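Local structure of DUF1214 domain-containing protein (Burkholderia cenocepacia, 6ANS) at residues 133-138 with 192-197; 152-157 with 271-276; 275-280 with 365-370; 302-307 with 325-330. The protein is of unknown function but carries two DUF1214 family regions and binds, in this crystal, a phosphate ion gripped by residues of two antiparallel sheets. All coordinates share one frame; numbering follows the deposited sequence.

How the contacts relate
Contacts 1, 3 and 4 are strand pairings and largely buried; contact 2 is a partly exposed meeting of an edge strand with a loop. Contact 1 and strand 151-155 of contact 2 belong to one antiparallel sheet, contacts 3 and 4 to a second with the same strand order, and strand 360-368 of contact 3 lies next to strand 303-309 of contact 4. The loop 271-276 runs from contact 2 into contact 3, with D273 and N275 both reaching Y133 of contact 1. Chemistry follows place: contacts 1 and 3 each send an arginine to the same phosphate, contact 2 relies on a ring, a proline and an amide, and contact 4 on a tryptophan covering a turn.

Contact 1 of 4, residues 133-138 with 192-197; sequences YLSFGT and LVRQTF. With PO4 (phosphate ion), chain E.
R194 and S135 sit opposite each other as a hydrogen-bonded pair of the antiparallel strands 133-138 and 192-196, their backbones joined both ways: S135 N gives to R194 O and R194 N to S135 O, each at 2.9 Å. Two more pairs, Y133 with T196 and G137 with L192, continue the ladder on either side. The arginine side chain can be followed outward. R194 CB packs 3.6 Å from S135 OG, and R194 CG and CD still run past the same hydroxyl. With CG anti to the carbonyl carbon (chi1 -71°) and the chain extended from there to NE, the guanidinium reaches the phosphate. R194 NE points at PO4 O3 over 2.7 Å, nearly straight at 163°, while R194 NH2 reaches PO4 O4 at 3.0 Å and also gives to G271 O. On the remaining nitrogen, R194 NH1 gives to a water 3.0 Å away that in turn donates to S135 OG and L192 O. S135 OG also bonds D273. On the other face of the sheet F136 CD1 lies 3.7 Å from V193 CG2, and L134 packs alongside Q195. The face of L134, F136 and V193 is thus mainly apolar, while S135, R194 and T196 bring polar groups to the other. There the arginine, held in its rotation by water and carbonyl, turns one guanidinium edge to a phosphate probably from the crystallisation liquor, so the place can hold an anion.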
# COMPACT_ATOMS: atom_id res chain seq x y z
N TYR A 133 8.92 15.98 -16.59
CA TYR A 133 7.62 16.58 -16.29
C TYR A 133 7.24 16.36 -14.83
O TYR A 133 7.20 15.22 -14.36
CB TYR A 133 6.53 16.06 -17.23
CG TYR A 133 5.22 16.82 -17.04
CD1 TYR A 133 4.30 16.42 -16.06
CD2 TYR A 133 4.92 17.94 -17.80
CE1 TYR A 133 3.10 17.11 -15.87
CE2 TYR A 133 3.73 18.64 -17.62
CZ TYR A 133 2.83 18.23 -16.64
OH TYR A 133 1.66 18.92 -16.45
N LEU A 134 6.92 17.45 -14.15
CA LEU A 134 6.58 17.47 -12.73
C LEU A 134 5.53 18.54 -12.50
O LEU A 134 5.78 19.71 -12.82
CB LEU A 134 7.84 17.76 -11.90
CG LEU A 134 7.63 17.98 -10.41
CD1 LEU A 134 7.16 16.68 -9.79
CD2 LEU A 134 8.93 18.46 -9.78
N SER A 135 4.35 18.17 -11.99
CA SER A 135 3.32 19.17 -11.74
C SER A 135 2.73 18.98 -10.35
O SER A 135 2.74 17.87 -9.80
CB SER A 135 2.22 19.15 -12.83
OG SER A 135 1.36 18.04 -12.71
N PHE A 136 2.24 20.09 -9.79
CA PHE A 136 1.66 20.13 -8.45
C PHE A 136 0.29 20.77 -8.54
O PHE A 136 0.19 21.94 -8.91
CB PHE A 136 2.53 20.94 -7.47
CG PHE A 136 3.95 20.43 -7.33
CD1 PHE A 136 4.28 19.53 -6.34
CD2 PHE A 136 4.96 20.89 -8.18
CE1 PHE A 136 5.59 19.06 -6.20
CE2 PHE A 136 6.26 20.44 -8.04
CZ PHE A 136 6.58 19.53 -7.05
N GLY A 137 -0.75 20.04 -8.19
CA GLY A 137 -2.10 20.59 -8.13
C GLY A 137 -2.68 20.51 -6.73
O GLY A 137 -2.56 19.48 -6.06
N THR A 138 -3.32 21.59 -6.29
CA THR A 138 -4.11 21.49 -5.07
C THR A 138 -5.58 21.37 -5.44
O THR A 138 -6.02 21.90 -6.46
CB THR A 138 -3.86 22.67 -4.12
OG1 THR A 138 -4.25 23.90 -4.73
CG2 THR A 138 -2.36 22.73 -3.75
N LEU A 192 -1.95 17.02 -5.25
CA LEU A 192 -1.76 15.91 -6.17
C LEU A 192 -0.55 16.20 -7.04
O LEU A 192 -0.56 17.16 -7.82
CB LEU A 192 -3.01 15.69 -7.02
CG LEU A 192 -2.90 14.51 -8.00
CD1 LEU A 192 -2.47 13.22 -7.28
CD2 LEU A 192 -4.23 14.34 -8.71
N VAL A 193 0.48 15.37 -6.90
CA VAL A 193 1.73 15.55 -7.63
C VAL A 193 1.76 14.54 -8.76
O VAL A 193 1.49 13.35 -8.55
CB VAL A 193 2.95 15.35 -6.70
CG1 VAL A 193 4.26 15.62 -7.48
CG2 VAL A 193 2.84 16.19 -5.45
N ARG A 194 2.12 15.00 -9.96
CA ARG A 194 2.38 14.12 -11.09
C ARG A 194 3.85 14.18 -11.46
O ARG A 194 4.39 15.26 -11.74
CB ARG A 194 1.52 14.48 -12.30
CG ARG A 194 0.05 14.16 -12.13
CD ARG A 194 -0.73 14.69 -13.29
NE ARG A 194 -2.12 14.25 -13.30
CZ ARG A 194 -3.09 14.82 -12.59
NH1 ARG A 194 -2.82 15.84 -11.77
NH2 ARG A 194 -4.34 14.37 -12.70
N GLN A 195 4.50 13.03 -11.47
CA GLN A 195 5.81 12.88 -12.10
C GLN A 195 5.62 12.01 -13.33
O GLN A 195 5.27 10.83 -13.21
CB GLN A 195 6.83 12.28 -11.14
CG GLN A 195 6.80 12.89 -9.73
CD GLN A 195 8.11 12.64 -9.00
OE1 GLN A 195 9.14 12.45 -9.65
NE2 GLN A 195 8.09 12.67 -7.67
N THR A 196 5.85 12.58 -14.51
CA THR A 196 5.57 11.88 -15.76
C THR A 196 6.88 11.49 -16.42
O THR A 196 7.69 12.36 -16.76
CB THR A 196 4.74 12.76 -16.70
OG1 THR A 196 3.53 13.15 -16.04
CG2 THR A 196 4.39 11.98 -17.97
N PHE A 197 7.08 10.20 -16.61
CA PHE A 197 8.36 9.67 -17.09
C PHE A 197 8.31 9.44 -18.59
O PHE A 197 7.40 8.77 -19.09
CB PHE A 197 8.72 8.37 -16.37
CG PHE A 197 8.99 8.56 -14.92
CD1 PHE A 197 10.25 8.93 -14.48
CD2 PHE A 197 7.96 8.44 -13.98
CE1 PHE A 197 10.50 9.14 -13.14
CE2 PHE A 197 8.20 8.64 -12.64
CZ PHE A 197 9.48 9.00 -12.22
P PO4 E . -3.89 12.08 -15.63
O1 PO4 E . -3.16 12.51 -16.88
O2 PO4 E . -4.52 10.76 -15.94
O3 PO4 E . -2.95 11.96 -14.46
O4 PO4 E . -4.92 13.13 -15.33
O HOH W 1 -0.48 17.39 -10.72

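Contact 2 of 4, residues 152-157 with 271-276; sequences TGFLDA and GGDPNI
The ring of F154 takes P274 on one face: P274 CG stands 3.5 Å from the ring centroid and only 14° off its normal, a CH-pi contact, and P274 CD comes to 3.4 Å from F154 CE1. At the ring's edge lie N275 ND2, 3.5 Å from F154 CZ, and the carboxylate oxygens D156 OD2 and D273 OD2. The amide of N275 stands almost perpendicular to the ring, yet is nearly coplanar (17°) with the carboxylate of D156, the two groups approaching from opposite directions. N275 ND2 gives to D156 OD2 there; the modelled 2.4 Å is too short to be trusted in detail, and K158 NZ bridges the same pair. N275 is set in place by its own loop, for D273 OD1 takes the backbone N of N275 at 2.7 Å in an Asx turn, and I276 N returns to D273 O at 2.9 Å to close a type I turn. The other oxygen, D273 OD2, holds Y133 and S135. The loop leaves helix 264-269 through a Schellman motif with G271 in the C-prime position, and its turn packs against edge strand 151-155 of one sheet just before the chain enters strand 276-284 of another.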
# COMPACT_ATOMS: atom_id res chain seq x y z
N THR A 152 -7.68 24.04 -7.08
CA THR A 152 -7.56 25.36 -6.47
C THR A 152 -6.22 26.05 -6.74
O THR A 152 -6.13 27.26 -6.54
CB THR A 152 -7.77 25.26 -4.95
OG1 THR A 152 -6.90 24.25 -4.40
CG2 THR A 152 -9.22 24.92 -4.63
N GLY A 153 -5.20 25.33 -7.22
CA GLY A 153 -3.91 25.92 -7.53
C GLY A 153 -3.12 24.96 -8.38
O GLY A 153 -3.45 23.77 -8.49
N PHE A 154 -2.05 25.48 -8.99
CA PHE A 154 -1.29 24.67 -9.93
C PHE A 154 0.11 25.25 -10.09
O PHE A 154 0.28 26.46 -10.12
CB PHE A 154 -1.99 24.60 -11.30
CG PHE A 154 -1.27 23.72 -12.27
CD1 PHE A 154 -1.44 22.33 -12.22
CD2 PHE A 154 -0.40 24.26 -13.21
CE1 PHE A 154 -0.75 21.50 -13.11
CE2 PHE A 154 0.28 23.44 -14.10
CZ PHE A 154 0.10 22.06 -14.05
N LEU A 155 1.09 24.36 -10.17
CA LEU A 155 2.47 24.77 -10.43
C LEU A 155 3.17 23.67 -11.19
O LEU A 155 3.10 22.50 -10.80
CB LEU A 155 3.20 25.07 -9.11
CG LEU A 155 4.68 25.40 -9.13
CD1 LEU A 155 4.92 26.73 -9.81
CD2 LEU A 155 5.24 25.42 -7.71
N ASP A 156 3.81 24.04 -12.30
CA ASP A 156 4.64 23.13 -13.10
C ASP A 156 5.95 23.86 -13.41
O ASP A 156 6.29 24.87 -12.79
CB ASP A 156 3.90 22.65 -14.35
CG ASP A 156 3.61 23.77 -15.35
OD1 ASP A 156 4.05 24.92 -15.14
OD2 ASP A 156 2.92 23.48 -16.35
N ALA A 157 6.70 23.34 -14.41
CA ALA A 157 8.01 23.92 -14.76
C ALA A 157 7.89 25.36 -15.26
O ALA A 157 8.87 26.12 -15.19
CB ALA A 157 8.70 23.08 -15.84
N GLY A 271 -10.07 16.27 -11.39
CA GLY A 271 -8.70 16.22 -10.93
C GLY A 271 -7.66 16.11 -12.02
O GLY A 271 -6.51 15.77 -11.72
N GLY A 272 -8.02 16.40 -13.26
CA GLY A 272 -7.06 16.40 -14.34
C GLY A 272 -5.98 17.45 -14.15
O GLY A 272 -6.03 18.32 -13.29
N ASP A 273 -4.97 17.34 -15.00
CA ASP A 273 -3.86 18.28 -15.01
C ASP A 273 -4.13 19.30 -16.09
O ASP A 273 -4.33 18.90 -17.25
CB ASP A 273 -2.54 17.53 -15.27
CG ASP A 273 -1.31 18.46 -15.36
OD1 ASP A 273 -1.41 19.56 -15.93
OD2 ASP A 273 -0.21 18.05 -14.91
N PRO A 274 -4.14 20.60 -15.78
CA PRO A 274 -4.54 21.60 -16.79
C PRO A 274 -3.59 21.75 -17.97
O PRO A 274 -3.95 22.47 -18.91
CB PRO A 274 -4.61 22.91 -15.99
CG PRO A 274 -3.69 22.68 -14.84
CD PRO A 274 -3.87 21.22 -14.48
N ASN A 275 -2.41 21.12 -17.95
CA ASN A 275 -1.56 21.06 -19.14
C ASN A 275 -1.99 20.00 -20.13
O ASN A 275 -1.45 19.96 -21.24
CB ASN A 275 -0.09 20.77 -18.78
CG ASN A 275 0.60 21.96 -18.17
OD1 ASN A 275 0.33 23.10 -18.54
ND2 ASN A 275 1.50 21.70 -17.24
N ILE A 276 -2.94 19.15 -19.77
CA ILE A 276 -3.21 17.93 -20.52
C ILE A 276 -4.53 18.09 -21.27
O ILE A 276 -5.53 18.54 -20.70
CB ILE A 276 -3.26 16.71 -19.59
CG1 ILE A 276 -1.96 16.63 -18.78
CG2 ILE A 276 -3.49 15.46 -20.41
CD1 ILE A 276 -1.84 15.34 -17.98

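Contact 3 of 4, residues 275-280 with 365-370; sequences NIYYYH and WRWVGA. With PO4 (phosphate ion), chain E; EDO (1,2-ethanediol), chain H.
N275 O is gripped twice: G369 N gives to it at 2.9 Å, nearly straight, and a water donates to it from 3.2 Å while accepting from A370 N. Beyond this point the segments pair as antiparallel strands, with W367 and W365 bonded both ways to Y277 and Y279. On one face of the sheet Y279, W365 and W367 form an aromatic cluster. Y279 CE2 comes to 3.5 Å from W367 CD1, which lies at the edge of the tyrosine ring, with the ring planes almost at right angles (83°). W367 NE1 gives only a weak bond to Y279 OH; its better acceptor is V374 O, and Y279 OH also bonds H375 ND1. This pairing joins edge strand 276-284 to strand 360-368 in the second four-stranded antiparallel sheet of the chain. The opposite face turns to the phosphate. R366, extended from CG to NE, gives from NE to PO4 O1 at 2.7 Å and from NH2 to PO4 O2 at 2.9 Å. Y278 OH donates to PO4 O4, a short 2.5 Å, and accepts from D273 N. I276 CG2 covers one face of the Y278 ring, over its centre, while an ethanediol oxygen lies over the other and takes H280 NE2 at 2.6 Å.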
# COMPACT_ATOMS: atom_id res chain seq x y z
N ASN A 275 -2.41 21.12 -17.95
CA ASN A 275 -1.56 21.06 -19.14
C ASN A 275 -1.99 20.00 -20.13
O ASN A 275 -1.45 19.96 -21.24
CB ASN A 275 -0.09 20.77 -18.78
CG ASN A 275 0.60 21.96 -18.17
OD1 ASN A 275 0.33 23.10 -18.54
ND2 ASN A 275 1.50 21.70 -17.24
N ILE A 276 -2.94 19.15 -19.77
CA ILE A 276 -3.21 17.93 -20.52
C ILE A 276 -4.53 18.09 -21.27
O ILE A 276 -5.53 18.54 -20.70
CB ILE A 276 -3.26 16.71 -19.59
CG1 ILE A 276 -1.96 16.63 -18.78
CG2 ILE A 276 -3.49 15.46 -20.41
CD1 ILE A 276 -1.84 15.34 -17.98
N TYR A 277 -4.51 17.71 -22.53
CA TYR A 277 -5.69 17.58 -23.36
C TYR A 277 -6.01 16.10 -23.50
O TYR A 277 -5.15 15.32 -23.94
CB TYR A 277 -5.45 18.25 -24.72
CG TYR A 277 -6.67 18.46 -25.56
CD1 TYR A 277 -7.12 17.47 -26.43
CD2 TYR A 277 -7.37 19.66 -25.52
CE1 TYR A 277 -8.23 17.66 -27.23
CE2 TYR A 277 -8.50 19.87 -26.32
CZ TYR A 277 -8.92 18.86 -27.17
OH TYR A 277 -10.02 19.03 -27.97
N TYR A 278 -7.20 15.70 -23.08
CA TYR A 278 -7.59 14.30 -22.95
C TYR A 278 -8.51 13.85 -24.07
O TYR A 278 -9.36 14.62 -24.56
CB TYR A 278 -8.30 14.06 -21.62
CG TYR A 278 -7.50 14.34 -20.36
CD1 TYR A 278 -6.81 13.32 -19.70
CD2 TYR A 278 -7.46 15.62 -19.81
CE1 TYR A 278 -6.08 13.57 -18.54
CE2 TYR A 278 -6.73 15.88 -18.64
CZ TYR A 278 -6.05 14.84 -18.01
OH TYR A 278 -5.34 15.07 -16.85
N TYR A 279 -8.36 12.58 -24.46
CA TYR A 279 -9.34 11.84 -25.25
C TYR A 279 -9.67 10.56 -24.48
O TYR A 279 -8.75 9.83 -24.09
CB TYR A 279 -8.81 11.46 -26.64
CG TYR A 279 -8.22 12.60 -27.44
CD1 TYR A 279 -8.86 13.07 -28.58
CD2 TYR A 279 -7.02 13.20 -27.08
CE1 TYR A 279 -8.32 14.12 -29.34
CE2 TYR A 279 -6.48 14.25 -27.82
CZ TYR A 279 -7.14 14.70 -28.94
OH TYR A 279 -6.59 15.73 -29.68
N HIS A 280 -10.96 10.30 -24.28
CA HIS A 280 -11.43 9.10 -23.61
C HIS A 280 -12.45 8.40 -24.50
O HIS A 280 -13.34 9.04 -25.06
CB HIS A 280 -12.11 9.40 -22.26
CG HIS A 280 -11.18 9.93 -21.20
ND1 HIS A 280 -10.22 9.16 -20.59
CD2 HIS A 280 -11.12 11.15 -20.59
CE1 HIS A 280 -9.58 9.88 -19.69
NE2 HIS A 280 -10.11 11.09 -19.66
N TRP A 365 -6.03 8.92 -24.60
CA TRP A 365 -4.93 9.58 -25.28
C TRP A 365 -4.70 10.94 -24.62
O TRP A 365 -5.66 11.63 -24.26
CB TRP A 365 -5.25 9.74 -26.77
CG TRP A 365 -4.09 10.22 -27.63
CD1 TRP A 365 -3.46 11.44 -27.56
CD2 TRP A 365 -3.47 9.51 -28.70
NE1 TRP A 365 -2.48 11.51 -28.52
CE2 TRP A 365 -2.45 10.34 -29.23
CE3 TRP A 365 -3.66 8.24 -29.27
CZ2 TRP A 365 -1.63 9.95 -30.29
CZ3 TRP A 365 -2.84 7.86 -30.33
CH2 TRP A 365 -1.85 8.71 -30.83
N ARG A 366 -3.43 11.31 -24.45
CA ARG A 366 -3.06 12.58 -23.85
C ARG A 366 -2.10 13.35 -24.75
O ARG A 366 -1.09 12.79 -25.18
CB ARG A 366 -2.37 12.40 -22.50
CG ARG A 366 -3.25 11.86 -21.38
CD ARG A 366 -2.38 11.70 -20.13
NE ARG A 366 -3.05 10.94 -19.10
CZ ARG A 366 -3.16 9.61 -19.09
NH1 ARG A 366 -2.65 8.90 -20.10
NH2 ARG A 366 -3.79 8.99 -18.10
N TRP A 367 -2.41 14.62 -25.00
CA TRP A 367 -1.40 15.61 -25.35
C TRP A 367 -1.09 16.43 -24.11
O TRP A 367 -2.00 16.91 -23.43
CB TRP A 367 -1.86 16.56 -26.46
CG TRP A 367 -2.32 15.94 -27.75
CD1 TRP A 367 -3.55 16.07 -28.32
CD2 TRP A 367 -1.54 15.14 -28.65
NE1 TRP A 367 -3.59 15.39 -29.52
CE2 TRP A 367 -2.37 14.80 -29.74
CE3 TRP A 367 -0.23 14.66 -28.64
CZ2 TRP A 367 -1.94 14.01 -30.80
CZ3 TRP A 367 0.21 13.87 -29.70
CH2 TRP A 367 -0.65 13.55 -30.76
N VAL A 368 0.20 16.57 -23.79
CA VAL A 368 0.65 17.38 -22.66
C VAL A 368 1.43 18.58 -23.20
O VAL A 368 2.48 18.42 -23.83
CB VAL A 368 1.50 16.56 -21.68
CG1 VAL A 368 1.91 17.40 -20.48
CG2 VAL A 368 0.72 15.32 -21.21
N GLY A 369 0.90 19.78 -22.96
CA GLY A 369 1.59 20.98 -23.40
C GLY A 369 1.56 21.21 -24.89
O GLY A 369 2.53 21.74 -25.45
N ALA A 370 0.49 20.79 -25.56
CA ALA A 370 0.32 21.01 -26.99
C ALA A 370 -0.54 22.24 -27.22
O ALA A 370 -1.67 22.31 -26.73
CB ALA A 370 -0.32 19.79 -27.66
P PO4 E . -3.89 12.08 -15.63
O1 PO4 E . -3.16 12.51 -16.88
O2 PO4 E . -4.52 10.76 -15.94
O3 PO4 E . -2.95 11.96 -14.46
O4 PO4 E . -4.92 13.13 -15.33
C1 EDO H . -8.87 12.03 -15.28
O1 EDO H . -7.43 11.88 -15.26
C2 EDO H . -9.31 13.05 -16.33
O2 EDO H . -9.28 12.51 -17.67
O HOH W 2 -2.05 19.50 -24.38

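Contact 4 of 4, residues 302-307 with 325-330; sequences DFWNVQ and VNKHSA
The short edge strand 324-326 closes one side of an antiparallel four-stranded sheet, and here it pairs with strand 303-309 before the chain folds into an Asx motif at N326. V306 and V325 form the hydrogen-bonded pair, V306 N giving to V325 O at 2.9 Å and V325 N returning to V306 O at 3.0 Å. Next to it N305 and N326 make a non-hydrogen-bonded pair drawn close, with their CB atoms 3.5 Å apart. Further on, K327 N gives to W304 O, though that bond bends to 135°. On the other side of strand 303-309, D302 and F303 both face V368 in a classic beta bulge. The asparagines of the pair send their amides to a common acceptor, N305 ND2 and N326 ND2 both giving to D108 OD2, and N305 OD1 takes R366 NH1. N326 OD1 turns back on its own chain and accepts S329 N at 3.0 Å, the bond of the Asx motif, while S329 OG receives N326 N in return, so the turn is tied in both directions. W304 lies against this turn. Its CG sits between the backbone N and the carbonyl carbon (chi1 75°), which turns one face of the indole to K327 CA and the N326 carbonyl oxygen. The indole also stacks on W365 of the neighbouring strand. Along the indole, W304 CD1 touches K327 CB at 3.6 Å, and at the six-membered ring W304 CZ2 meets the methyl carbon A330 CB at 3.5 Å.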
# COMPACT_ATOMS: atom_id res chain seq x y z
N ASP A 302 5.25 18.59 -24.74
CA ASP A 302 6.21 18.11 -23.75
C ASP A 302 6.09 16.61 -23.55
O ASP A 302 7.08 15.96 -23.20
CB ASP A 302 6.01 18.87 -22.43
CG ASP A 302 6.16 20.38 -22.61
OD1 ASP A 302 7.11 20.80 -23.30
OD2 ASP A 302 5.34 21.15 -22.07
N PHE A 303 4.91 16.04 -23.78
CA PHE A 303 4.69 14.62 -23.57
C PHE A 303 3.37 14.26 -24.23
O PHE A 303 2.48 15.10 -24.37
CB PHE A 303 4.68 14.27 -22.08
CG PHE A 303 4.48 12.81 -21.79
CD1 PHE A 303 5.55 11.95 -21.75
CD2 PHE A 303 3.21 12.31 -21.52
CE1 PHE A 303 5.37 10.60 -21.46
CE2 PHE A 303 3.02 10.96 -21.24
CZ PHE A 303 4.10 10.10 -21.21
N TRP A 304 3.27 13.01 -24.67
CA TRP A 304 1.99 12.46 -25.10
C TRP A 304 2.04 10.96 -24.87
O TRP A 304 3.11 10.36 -24.86
CB TRP A 304 1.70 12.80 -26.57
CG TRP A 304 2.48 12.02 -27.61
CD1 TRP A 304 3.62 12.44 -28.26
CD2 TRP A 304 2.15 10.75 -28.18
NE1 TRP A 304 4.02 11.48 -29.16
CE2 TRP A 304 3.14 10.44 -29.13
CE3 TRP A 304 1.11 9.83 -27.96
CZ2 TRP A 304 3.13 9.25 -29.86
CZ3 TRP A 304 1.11 8.65 -28.68
CH2 TRP A 304 2.10 8.37 -29.62
N ASN A 305 0.87 10.36 -24.68
CA ASN A 305 0.82 8.91 -24.63
C ASN A 305 -0.60 8.46 -24.95
O ASN A 305 -1.51 9.28 -25.11
CB ASN A 305 1.32 8.35 -23.28
CG ASN A 305 0.36 8.62 -22.09
OD1 ASN A 305 -0.65 9.34 -22.18
ND2 ASN A 305 0.73 8.06 -20.94
N VAL A 306 -0.76 7.15 -25.06
CA VAL A 306 -2.06 6.52 -25.20
C VAL A 306 -2.01 5.20 -24.44
O VAL A 306 -1.00 4.49 -24.48
CB VAL A 306 -2.44 6.32 -26.69
CG1 VAL A 306 -1.37 5.49 -27.41
CG2 VAL A 306 -3.83 5.69 -26.80
N GLN A 307 -3.07 4.89 -23.71
CA GLN A 307 -3.08 3.72 -22.85
C GLN A 307 -4.36 2.92 -23.06
O GLN A 307 -5.41 3.48 -23.36
CB GLN A 307 -2.97 4.11 -21.38
CG GLN A 307 -4.18 4.92 -20.88
CD GLN A 307 -4.03 5.35 -19.43
OE1 GLN A 307 -3.33 6.31 -19.14
NE2 GLN A 307 -4.68 4.62 -18.52
N VAL A 325 1.79 3.34 -24.91
CA VAL A 325 2.78 3.82 -25.87
C VAL A 325 2.88 5.33 -25.72
O VAL A 325 1.86 6.01 -25.58
CB VAL A 325 2.38 3.42 -27.31
CG1 VAL A 325 2.99 4.34 -28.30
CG2 VAL A 325 2.84 2.00 -27.59
N ASN A 326 4.11 5.86 -25.68
CA ASN A 326 4.26 7.30 -25.45
C ASN A 326 5.27 7.96 -26.39
O ASN A 326 5.81 7.33 -27.30
CB ASN A 326 4.61 7.58 -23.98
CG ASN A 326 5.99 7.07 -23.58
OD1 ASN A 326 6.91 7.03 -24.38
ND2 ASN A 326 6.13 6.69 -22.31
N LYS A 327 5.54 9.25 -26.14
CA LYS A 327 6.44 10.02 -26.99
C LYS A 327 7.82 9.38 -27.09
O LYS A 327 8.48 9.48 -28.13
CB LYS A 327 6.54 11.45 -26.45
CG LYS A 327 7.60 12.29 -27.13
CD LYS A 327 7.47 13.77 -26.78
CE LYS A 327 8.45 14.60 -27.62
NZ LYS A 327 8.28 16.06 -27.43
N HIS A 328 8.25 8.69 -26.04
CA HIS A 328 9.55 8.03 -25.99
C HIS A 328 9.56 6.71 -26.74
O HIS A 328 10.60 6.32 -27.29
CB HIS A 328 9.94 7.78 -24.52
CG HIS A 328 11.07 6.80 -24.35
ND1 HIS A 328 12.40 7.15 -24.49
CD2 HIS A 328 11.06 5.48 -24.03
CE1 HIS A 328 13.15 6.09 -24.27
NE2 HIS A 328 12.37 5.07 -24.00
N SER A 329 8.45 5.97 -26.73
CA SER A 329 8.43 4.63 -27.30
C SER A 329 7.73 4.51 -28.65
O SER A 329 7.98 3.53 -29.36
CB SER A 329 7.78 3.66 -26.30
OG SER A 329 6.42 4.00 -26.14
N ALA A 330 6.88 5.46 -29.03
CA ALA A 330 6.18 5.38 -30.31
C ALA A 330 7.11 5.78 -31.45
O ALA A 330 7.60 6.91 -31.48
CB ALA A 330 4.95 6.28 -30.30